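Local coordinates for sulfur oxidation protein soxB (Thermus thermophilus, PDB 2WDE) that probably acts as a hydrolase in sulfur oxidation, a member of the 5'-nucleotidase family that binds two manganese ions and here also holds thiosulfate, at residues H159-W164 with V259-N264; L371-T376 with P402-G407; W406-L411 with L421-G426. All coordinates share one frame; numbering follows the deposited sequence.

Contact 1: residues H159-W164 with V259-N264. With MN (manganese (II) ion), chain G; THJ (thiosulfate), chain H.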
loop_
_atom_site.group_PDB
_atom_site.type_symbol
_atom_site.label_atom_id
_atom_site.label_comp_id
_atom_site.label_asym_id
_atom_site.label_seq_id
_atom_site.Cartn_x
_atom_site.Cartn_y
_atom_site.Cartn_z
ATOM N N HIS A 159 11.781 -14.331 3.139
ATOM C CA HIS A 159 12.396 -13.155 2.561
ATOM C C HIS A 159 11.405 -11.995 2.658
ATOM O O HIS A 159 10.189 -12.202 2.768
ATOM C CB HIS A 159 12.680 -13.376 1.068
ATOM C CG HIS A 159 13.723 -14.413 0.775
ATOM N ND1 HIS A 159 15.056 -14.244 1.087
ATOM C CD2 HIS A 159 13.640 -15.602 0.127
ATOM C CE1 HIS A 159 15.741 -15.299 0.676
ATOM N NE2 HIS A 159 14.905 -16.139 0.093
ATOM N N MET A 160 11.945 -10.782 2.600
ATOM C CA MET A 160 11.149 -9.557 2.531
ATOM C C MET A 160 11.998 -8.523 1.811
ATOM O O MET A 160 13.228 -8.647 1.747
ATOM C CB MET A 160 10.751 -9.041 3.922
ATOM C CG MET A 160 11.784 -8.094 4.595
ATOM S SD MET A 160 11.217 -7.438 6.217
ATOM C CE MET A 160 10.144 -6.036 5.678
ATOM N N VAL A 161 11.338 -7.533 1.221
ATOM C CA VAL A 161 12.011 -6.387 0.628
ATOM C C VAL A 161 11.453 -5.186 1.427
ATOM O O VAL A 161 10.749 -5.380 2.435
ATOM C CB VAL A 161 11.818 -6.290 -0.904
ATOM C CG1 VAL A 161 12.542 -7.451 -1.613
ATOM C CG2 VAL A 161 10.341 -6.280 -1.269
ATOM N N SER A 162 11.764 -3.966 1.018
ATOM C CA SER A 162 11.366 -2.819 1.832
ATOM C C SER A 162 10.960 -1.547 1.104
ATOM O O SER A 162 11.250 -1.340 -0.079
ATOM C CB SER A 162 12.536 -2.453 2.751
ATOM O OG SER A 162 13.554 -1.806 1.989
ATOM N N HIS A 163 10.351 -0.663 1.887
ATOM C CA HIS A 163 10.006 0.681 1.468
ATOM C C HIS A 163 9.809 1.520 2.729
ATOM O O HIS A 163 10.759 2.145 3.212
ATOM C CB HIS A 163 8.780 0.749 0.561
ATOM C CG HIS A 163 8.283 2.155 0.344
ATOM N ND1 HIS A 163 7.048 2.441 -0.196
ATOM C CD2 HIS A 163 8.857 3.353 0.621
ATOM C CE1 HIS A 163 6.872 3.753 -0.224
ATOM N NE2 HIS A 163 7.965 4.330 0.245
ATOM N N TRP A 164 8.594 1.496 3.282
ATOM C CA TRP A 164 8.267 2.278 4.477
ATOM C C TRP A 164 9.065 1.881 5.728
ATOM O O TRP A 164 9.115 2.622 6.716
ATOM C CB TRP A 164 6.756 2.257 4.745
ATOM C CG TRP A 164 5.973 3.294 3.953
ATOM C CD1 TRP A 164 5.508 3.177 2.671
ATOM C CD2 TRP A 164 5.587 4.602 4.398
ATOM N NE1 TRP A 164 4.822 4.317 2.306
ATOM C CE2 TRP A 164 4.872 5.210 3.345
ATOM C CE3 TRP A 164 5.770 5.314 5.592
ATOM C CZ2 TRP A 164 4.395 6.519 3.422
ATOM C CZ3 TRP A 164 5.267 6.608 5.678
ATOM C CH2 TRP A 164 4.576 7.188 4.602
ATOM N N VAL A 259 12.540 -15.317 -9.808
ATOM C CA VAL A 259 11.385 -14.581 -9.296
ATOM C C VAL A 259 11.864 -13.267 -8.689
ATOM O O VAL A 259 12.784 -13.263 -7.865
ATOM C CB VAL A 259 10.636 -15.376 -8.220
ATOM C CG1 VAL A 259 9.434 -14.570 -7.709
ATOM C CG2 VAL A 259 10.206 -16.749 -8.747
ATOM N N LEU A 260 11.222 -12.164 -9.063
ATOM C CA LEU A 260 11.571 -10.864 -8.494
ATOM C C LEU A 260 10.554 -10.477 -7.417
ATOM O O LEU A 260 9.374 -10.292 -7.711
ATOM C CB LEU A 260 11.627 -9.773 -9.577
ATOM C CG LEU A 260 12.003 -8.366 -9.071
ATOM C CD1 LEU A 260 13.435 -8.332 -8.513
ATOM C CD2 LEU A 260 11.780 -7.284 -10.121
ATOM N N LEU A 261 11.012 -10.399 -6.170
ATOM C CA LEU A 261 10.179 -9.974 -5.045
ATOM C C LEU A 261 10.382 -8.460 -5.035
ATOM O O LEU A 261 11.432 -7.967 -4.641
ATOM C CB LEU A 261 10.676 -10.601 -3.736
ATOM C CG LEU A 261 9.902 -10.229 -2.468
ATOM C CD1 LEU A 261 8.429 -10.581 -2.621
ATOM C CD2 LEU A 261 10.494 -10.896 -1.228
ATOM N N SER A 262 9.400 -7.736 -5.555
ATOM C CA SER A 262 9.543 -6.310 -5.812
ATOM C C SER A 262 8.684 -5.321 -5.024
ATOM O O SER A 262 7.549 -5.605 -4.663
ATOM C CB SER A 262 9.307 -6.062 -7.296
ATOM O OG SER A 262 9.356 -4.676 -7.589
ATOM N N HIS A 263 9.240 -4.133 -4.813
ATOM C CA HIS A 263 8.510 -3.034 -4.199
ATOM C C HIS A 263 8.743 -1.808 -5.061
ATOM O O HIS A 263 8.813 -0.678 -4.568
ATOM C CB HIS A 263 8.887 -2.784 -2.732
ATOM C CG HIS A 263 7.816 -2.080 -1.952
ATOM N ND1 HIS A 263 7.030 -2.718 -1.015
ATOM C CD2 HIS A 263 7.348 -0.808 -2.030
ATOM C CE1 HIS A 263 6.155 -1.859 -0.520
ATOM N NE2 HIS A 263 6.335 -0.691 -1.111
ATOM N N ASN A 264 8.836 -2.043 -6.366
ATOM C CA ASN A 264 9.028 -0.964 -7.335
ATOM C C ASN A 264 7.692 -0.298 -7.621
ATOM O O ASN A 264 7.646 0.870 -8.015
ATOM C CB ASN A 264 9.498 -1.529 -8.691
ATOM C CG ASN A 264 10.957 -1.907 -8.717
ATOM O OD1 ASN A 264 11.797 -1.250 -8.101
ATOM N ND2 ASN A 264 11.284 -2.912 -9.537
HETATM MN MN MN G . 5.283 1.215 -0.739
HETATM S S1 THJ H . 2.638 3.288 -0.206
HETATM O O1 THJ H . 4.084 3.192 -0.228
HETATM O O2 THJ H . 2.019 2.476 0.839
HETATM O O3 THJ H . 2.047 3.058 -1.521
HETATM S S2 THJ H . 2.205 5.218 0.271
HETATM O O HOH W 1 3.017 0.710 -0.822
#

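Contact 2: residues L371-T376 with P402-G407. With THJ (thiosulfate), chain H.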
loop_
_atom_site.group_PDB
_atom_site.type_symbol
_atom_site.label_atom_id
_atom_site.label_comp_id
_atom_site.label_asym_id
_atom_site.label_seq_id
_atom_site.Cartn_x
_atom_site.Cartn_y
_atom_site.Cartn_z
ATOM N N LEU A 371 -16.230 5.326 5.882
ATOM C CA LEU A 371 -15.025 6.154 5.811
ATOM C C LEU A 371 -13.964 5.324 5.078
ATOM O O LEU A 371 -13.501 4.323 5.602
ATOM C CB LEU A 371 -14.513 6.506 7.223
ATOM C CG LEU A 371 -15.382 7.514 7.987
ATOM C CD1 LEU A 371 -14.825 7.717 9.387
ATOM C CD2 LEU A 371 -15.478 8.857 7.225
ATOM N N TYR A 372 -13.667 5.694 3.835
ATOM C CA TYR A 372 -12.685 4.971 3.025
ATOM C C TYR A 372 -11.560 5.923 2.657
ATOM O O TYR A 372 -11.736 7.139 2.665
ATOM C CB TYR A 372 -13.330 4.370 1.774
ATOM C CG TYR A 372 -13.933 5.393 0.839
ATOM C CD1 TYR A 372 -13.194 5.893 -0.226
ATOM C CD2 TYR A 372 -15.248 5.827 0.996
ATOM C CE1 TYR A 372 -13.734 6.797 -1.113
ATOM C CE2 TYR A 372 -15.813 6.731 0.101
ATOM C CZ TYR A 372 -15.052 7.207 -0.953
ATOM O OH TYR A 372 -15.582 8.118 -1.831
ATOM N N LYS A 373 -10.393 5.365 2.381
ATOM C CA LYS A 373 -9.205 6.174 2.130
ATOM C C LYS A 373 -8.709 6.164 0.688
ATOM O O LYS A 373 -8.251 7.181 0.180
ATOM C CB LYS A 373 -8.074 5.677 3.045
ATOM C CG LYS A 373 -6.688 6.196 2.671
ATOM C CD LYS A 373 -6.476 7.593 3.223
ATOM C CE LYS A 373 -5.210 8.258 2.657
ATOM N NZ LYS A 373 -4.882 9.491 3.454
ATOM N N ARG A 374 -8.725 4.990 0.065
ATOM C CA ARG A 374 -8.168 4.823 -1.276
ATOM C C ARG A 374 -9.011 5.362 -2.427
ATOM O O ARG A 374 -10.209 5.115 -2.500
ATOM C CB ARG A 374 -7.821 3.350 -1.512
ATOM C CG ARG A 374 -6.569 2.911 -0.743
ATOM C CD ARG A 374 -5.610 2.147 -1.647
ATOM N NE ARG A 374 -5.068 2.969 -2.730
ATOM C CZ ARG A 374 -4.664 2.476 -3.897
ATOM N NH1 ARG A 374 -4.742 1.172 -4.125
ATOM N NH2 ARG A 374 -4.158 3.279 -4.828
ATOM N N ASP A 375 -8.352 6.074 -3.339
ATOM C CA ASP A 375 -8.994 6.648 -4.528
ATOM C C ASP A 375 -7.955 7.522 -5.188
ATOM O O ASP A 375 -7.084 8.052 -4.515
ATOM C CB ASP A 375 -10.213 7.537 -4.168
ATOM C CG ASP A 375 -10.993 7.975 -5.402
ATOM O OD1 ASP A 375 -11.599 7.091 -6.046
ATOM O OD2 ASP A 375 -10.885 9.162 -5.818
ATOM N N THR A 376 -8.075 7.734 -6.488
ATOM C CA THR A 376 -7.115 8.613 -7.164
ATOM C C THR A 376 -7.203 10.029 -6.606
ATOM O O THR A 376 -6.183 10.691 -6.428
ATOM C CB THR A 376 -7.388 8.695 -8.689
ATOM O OG1 THR A 376 -7.285 7.399 -9.280
ATOM C CG2 THR A 376 -6.390 9.668 -9.386
ATOM N N PRO A 402 -2.254 13.584 2.621
ATOM C CA PRO A 402 -1.404 12.703 1.814
ATOM C C PRO A 402 -2.151 11.516 1.215
ATOM O O PRO A 402 -2.785 10.740 1.931
ATOM C CB PRO A 402 -0.345 12.232 2.822
ATOM C CG PRO A 402 -1.065 12.222 4.123
ATOM C CD PRO A 402 -2.008 13.412 4.067
ATOM N N ALA A 403 -2.016 11.348 -0.096
ATOM C CA ALA A 403 -2.689 10.263 -0.793
ATOM C C ALA A 403 -1.933 8.945 -0.711
ATOM O O ALA A 403 -1.695 8.286 -1.728
ATOM C CB ALA A 403 -2.967 10.649 -2.235
ATOM N N VAL A 404 -1.558 8.555 0.504
ATOM C CA VAL A 404 -0.917 7.257 0.716
ATOM C C VAL A 404 -1.940 6.151 0.413
ATOM O O VAL A 404 -3.151 6.393 0.439
ATOM C CB VAL A 404 -0.319 7.122 2.145
ATOM C CG1 VAL A 404 0.776 8.183 2.365
ATOM C CG2 VAL A 404 -1.419 7.221 3.221
ATOM N N ARG A 405 -1.433 4.960 0.100
ATOM C CA ARG A 405 -2.239 3.783 -0.231
ATOM C C ARG A 405 -2.623 2.965 1.000
ATOM O O ARG A 405 -3.468 2.080 0.927
ATOM C CB ARG A 405 -1.423 2.875 -1.149
ATOM C CG ARG A 405 -1.182 3.448 -2.535
ATOM C CD ARG A 405 -0.672 2.379 -3.503
ATOM N NE ARG A 405 -0.481 2.955 -4.833
ATOM C CZ ARG A 405 0.605 3.637 -5.199
ATOM N NH1 ARG A 405 1.620 3.779 -4.359
ATOM N NH2 ARG A 405 0.685 4.166 -6.409
ATOM N N TRP A 406 -1.936 3.207 2.110
ATOM C CA TRP A 406 -2.240 2.503 3.334
ATOM C C TRP A 406 -3.372 3.174 4.123
ATOM O O TRP A 406 -3.651 4.361 3.959
ATOM C CB TRP A 406 -0.989 2.316 4.206
ATOM C CG TRP A 406 -0.123 3.535 4.404
ATOM C CD1 TRP A 406 0.942 3.914 3.640
ATOM C CD2 TRP A 406 -0.109 4.386 5.562
ATOM N NE1 TRP A 406 1.567 4.998 4.204
ATOM C CE2 TRP A 406 0.943 5.307 5.386
ATOM C CE3 TRP A 406 -0.948 4.523 6.672
ATOM C CZ2 TRP A 406 1.200 6.330 6.299
ATOM C CZ3 TRP A 406 -0.679 5.529 7.596
ATOM C CH2 TRP A 406 0.384 6.421 7.395
ATOM N N GLY A 407 -4.011 2.405 4.992
ATOM C CA GLY A 407 -5.125 2.914 5.771
ATOM C C GLY A 407 -6.074 1.780 6.110
ATOM O O GLY A 407 -5.682 0.609 6.155
HETATM S S1 THJ H . 2.638 3.288 -0.206
HETATM O O1 THJ H . 4.084 3.192 -0.228
HETATM O O2 THJ H . 2.019 2.476 0.839
HETATM O O3 THJ H . 2.047 3.058 -1.521
HETATM S S2 THJ H . 2.205 5.218 0.271
HETATM O O HOH W 2 -5.232 7.500 -0.468
HETATM O O HOH W 3 -2.366 2.319 -6.837
HETATM O O HOH W 4 -5.059 5.966 -2.290
#

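Contact 3: residues W406-L411 with L421-G426. With THJ (thiosulfate), chain H; TBU (tertiary-butyl alcohol), chain E.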
loop_
_atom_site.group_PDB
_atom_site.type_symbol
_atom_site.label_atom_id
_atom_site.label_comp_id
_atom_site.label_asym_id
_atom_site.label_seq_id
_atom_site.Cartn_x
_atom_site.Cartn_y
_atom_site.Cartn_z
ATOM N N TRP A 406 -1.936 3.207 2.110
ATOM C CA TRP A 406 -2.240 2.503 3.334
ATOM C C TRP A 406 -3.372 3.174 4.123
ATOM O O TRP A 406 -3.651 4.361 3.959
ATOM C CB TRP A 406 -0.989 2.316 4.206
ATOM C CG TRP A 406 -0.123 3.535 4.404
ATOM C CD1 TRP A 406 0.942 3.914 3.640
ATOM C CD2 TRP A 406 -0.109 4.386 5.562
ATOM N NE1 TRP A 406 1.567 4.998 4.204
ATOM C CE2 TRP A 406 0.943 5.307 5.386
ATOM C CE3 TRP A 406 -0.948 4.523 6.672
ATOM C CZ2 TRP A 406 1.200 6.330 6.299
ATOM C CZ3 TRP A 406 -0.679 5.529 7.596
ATOM C CH2 TRP A 406 0.384 6.421 7.395
ATOM N N GLY A 407 -4.011 2.405 4.992
ATOM C CA GLY A 407 -5.125 2.914 5.771
ATOM C C GLY A 407 -6.074 1.780 6.110
ATOM O O GLY A 407 -5.682 0.609 6.155
ATOM N N THR A 408 -7.334 2.131 6.356
ATOM C CA THR A 408 -8.339 1.147 6.746
ATOM C C THR A 408 -9.704 1.699 6.349
ATOM O O THR A 408 -9.787 2.800 5.810
ATOM C CB THR A 408 -8.224 0.845 8.258
ATOM O OG1 THR A 408 -9.026 -0.288 8.604
ATOM C CG2 THR A 408 -8.660 2.041 9.067
ATOM N N THR A 409 -10.758 0.926 6.580
ATOM C CA THR A 409 -12.110 1.340 6.221
ATOM C C THR A 409 -13.061 1.218 7.406
ATOM O O THR A 409 -13.191 0.151 8.007
ATOM C CB THR A 409 -12.651 0.521 5.026
ATOM O OG1 THR A 409 -11.712 0.568 3.952
ATOM C CG2 THR A 409 -14.013 1.078 4.564
ATOM N N ILE A 410 -13.751 2.305 7.725
ATOM C CA ILE A 410 -14.707 2.293 8.832
ATOM C C ILE A 410 -16.127 2.114 8.295
ATOM O O ILE A 410 -16.582 2.888 7.469
ATOM C CB ILE A 410 -14.624 3.589 9.687
ATOM C CG1 ILE A 410 -13.179 3.920 10.070
ATOM C CG2 ILE A 410 -15.521 3.477 10.918
ATOM C CD1 ILE A 410 -12.475 2.819 10.830
ATOM N N LEU A 411 -16.835 1.113 8.798
ATOM C CA LEU A 411 -18.212 0.845 8.362
ATOM C C LEU A 411 -19.222 1.781 9.043
ATOM O O LEU A 411 -18.954 2.324 10.109
ATOM C CB LEU A 411 -18.591 -0.611 8.691
ATOM C CG LEU A 411 -17.733 -1.732 8.089
ATOM C CD1 LEU A 411 -18.339 -3.103 8.444
ATOM C CD2 LEU A 411 -17.628 -1.563 6.593
ATOM N N LEU A 421 -6.797 5.495 13.998
ATOM C CA LEU A 421 -6.056 6.733 13.723
ATOM C C LEU A 421 -4.622 6.425 13.311
ATOM O O LEU A 421 -4.078 7.072 12.417
ATOM C CB LEU A 421 -6.070 7.693 14.921
ATOM C CG LEU A 421 -7.398 8.313 15.372
ATOM C CD1 LEU A 421 -7.098 9.428 16.391
ATOM C CD2 LEU A 421 -8.187 8.865 14.188
ATOM N N TYR A 422 -4.001 5.455 13.982
ATOM C CA TYR A 422 -2.636 5.050 13.659
ATOM C C TYR A 422 -2.599 4.332 12.306
ATOM O O TYR A 422 -1.671 4.519 11.536
ATOM C CB TYR A 422 -2.032 4.162 14.754
ATOM C CG TYR A 422 -1.849 4.844 16.105
ATOM C CD1 TYR A 422 -1.324 6.132 16.202
ATOM C CD2 TYR A 422 -2.228 4.199 17.281
ATOM C CE1 TYR A 422 -1.160 6.750 17.448
ATOM C CE2 TYR A 422 -2.061 4.800 18.526
ATOM C CZ TYR A 422 -1.529 6.070 18.607
ATOM O OH TYR A 422 -1.398 6.650 19.859
ATOM N N ALA A 423 -3.642 3.563 11.994
ATOM C CA ALA A 423 -3.709 2.884 10.696
ATOM C C ALA A 423 -3.829 3.915 9.569
ATOM O O ALA A 423 -3.377 3.683 8.455
ATOM C CB ALA A 423 -4.890 1.926 10.650
ATOM N N TYR A 424 -4.454 5.051 9.871
ATOM C CA TYR A 424 -4.677 6.104 8.878
ATOM C C TYR A 424 -3.573 7.160 8.847
ATOM O O TYR A 424 -3.259 7.708 7.785
ATOM C CB TYR A 424 -5.985 6.849 9.200
ATOM C CG TYR A 424 -7.286 6.213 8.724
ATOM C CD1 TYR A 424 -7.502 5.932 7.375
ATOM C CD2 TYR A 424 -8.365 6.074 9.604
ATOM C CE1 TYR A 424 -8.731 5.437 6.937
ATOM C CE2 TYR A 424 -9.604 5.597 9.177
ATOM C CZ TYR A 424 -9.770 5.270 7.846
ATOM O OH TYR A 424 -10.983 4.802 7.415
ATOM N N THR A 425 -3.064 7.525 10.024
ATOM C CA THR A 425 -2.102 8.620 10.118
ATOM C C THR A 425 -0.805 8.270 10.852
ATOM O O THR A 425 -0.050 9.174 11.257
ATOM C CB THR A 425 -2.767 9.856 10.761
ATOM O OG1 THR A 425 -3.134 9.535 12.099
ATOM C CG2 THR A 425 -4.042 10.260 9.983
ATOM N N GLY A 426 -0.545 6.973 11.012
ATOM C CA GLY A 426 0.635 6.487 11.715
ATOM C C GLY A 426 1.976 6.655 11.011
ATOM O O GLY A 426 2.743 5.696 10.863
HETATM S S1 THJ H . 2.638 3.288 -0.206
HETATM O O1 THJ H . 4.084 3.192 -0.228
HETATM O O2 THJ H . 2.019 2.476 0.839
HETATM O O3 THJ H . 2.047 3.058 -1.521
HETATM S S2 THJ H . 2.205 5.218 0.271
HETATM O O TBU E . 3.407 5.673 20.125
HETATM C C TBU E . 3.048 7.053 20.090
HETATM C C1 TBU E . 4.159 7.895 19.460
HETATM C C2 TBU E . 2.824 7.553 21.513
HETATM C C3 TBU E . 1.777 7.189 19.265
HETATM O O HOH W 5 -4.289 6.686 5.385
#

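Contact 1: residues H159-W164 with V259-N264
H163 lays its CB over one face of the H263 imidazole, 3.5 Å from the ring centroid and 27° off the normal, a CH-pi contact. H163 CG stands anti to the backbone N (chi1 169°), which swings the ring past H263 to the metal. The two imidazoles are oblique, planes 67° apart, and converge on one manganese ion: H163 ND1 and H263 NE2 each bind it at 2.2 Å, beside D132 and H286. A second shell fixes both rings, H226 at H163 NE2 and the carbonyl of G130 at H263 ND1. V161 CG1, just beyond strand 159-160, packs at 3.9 Å on L261 CG of strand 257-262, from a different sheet, and both chains head toward the metal nearly the same way. Thiosulfate O1 is bonded to the manganese at 2.4 Å and lies in plane at the edge of the W164 indole, whose NE1 donates a bent 2.9 Å bond to O1; the oxygen's position is somewhat uncertain, being too close to H163 CE1. A phenylalanine in place of W164 would probably leave O1 without this N-H donor. Three histidine nitrogens, the D132 carboxylate, a water and thiosulfate O1 round one manganese are consistent with a metal that holds an oxyanion.

Contact 2: residues L371-T376 with P402-G407
The R374 guanidinium carries R405 CG over one face, 3.6 Å above the plane and toward the rim, while water 4 sits at its edge, accepting from NE. The R405 guanidinium is turned 69° from it and meets thiosulfate O3 and water 3 at its edge, both in plane. V404 CG2 stands 3.7 Å above the centre of the W406 indole, and thiosulfate O2 lies in that ring's plane, at its edge. R405 runs extended alongside O3, and the turn at chi4 (82°) brings NH1 back to it, a hydrogen bond of 3.0 Å with an N-H...O3 angle of 158°. R374 CD lies 3.3 Å from the carbonyl O of R405, and bends at chi2 and chi3 lay its guanidinium against R405 CG. Water 3 accepts from R374 NH2 and R405 NE together; R374 NH2 also has a salt bridge to D465, and R405 NH1 has the anion, so each cation has an anionic partner.

Both segments are loops of the 5'-nucleotidase C-terminal domain; 402-407 follows strand 398-401 and brings R405 and W406 up to the metal site, where R405 also touches H286 and H288. An inverse gamma turn centred on A403 lies at the start of this loop. K373 reaches that turn: NZ donates to the carbonyl O of P402 at 2.9 Å, while also forming a salt bridge with D382. Below the amine, K373 CE packs against V404 CG2 at 4.0 Å, and water 2 lies between the carbonyl oxygens of K373 and V404.

Contact 3: residues W406-L411 with L421-G426
The C-terminal part of helix 418-425 receives the loop 406-411 of the 5'-nucleotidase C-terminal domain, and most of the joining is done by the Y424 ring and the benzo edge of the W406 indole. T408 CG2 stands over one face of the Y424 ring, 3.8 Å from its centroid and 19° off the normal, a CH-pi contact in which the two side chains cross at about a right angle. The methyl is there because it takes the place between backbone N and carbonyl carbon, while OG1, anti to N (chi1 -169°), turns to H44 and the carbonyl of Y45. Y424 OH makes a weak hydrogen bond to the carbonyl O of T408, and I410 CG1 comes against the ring's edge, 4.0 Å from Y424 CE2. W381 stacks on the Y424 ring, adding helix 380-392 to the joint.

At the other end, W406 CE3 approaches the A423 carbonyl O at 3.1 Å with the oxygen in the indole plane, an edge-on approach. G407 adds a CA-H...O contact to the same oxygen, CA to O 3.3 Å with 160° at the hydrogen. At its backbone angles a side chain on G407 would be jammed against the carbonyl of W406 and tight against Y424 CD1. The helix residues meet the benzo part of an indole whose pyrrole side is turned to the ligand; H38, a ligand of the other manganese, stacks on that ring. Water 5 donates to the carbonyl oxygens of W406 and Y424, 2.8 Å to each. T425 N and T425 OG1 both donate to the L421 carbonyl O, OG1 at 2.7 Å from above the carbonyl plane.

Overall arrangement
All three contacts are buried, and all reach the bound thiosulfate, yet their chemistry differs. Contact 1 joins the ends of strands from two different sheets through a shared manganese ion and apolar packing. Contact 2 joins two loops of the C-terminal domain by charged groups, backbone carbonyls and bridging waters, with an arginine directed at the anion. Contact 3 sets one of those loops against a helix, mainly through aromatic faces and edges. Contacts 2 and 3 share W406 and G407, and their centres are about 9 Å apart; contact 1 is about 21 and 23 Å from them, but W164 CZ2 comes within 3.3 Å of W406 NE1, bringing the two parts together beside the ligand.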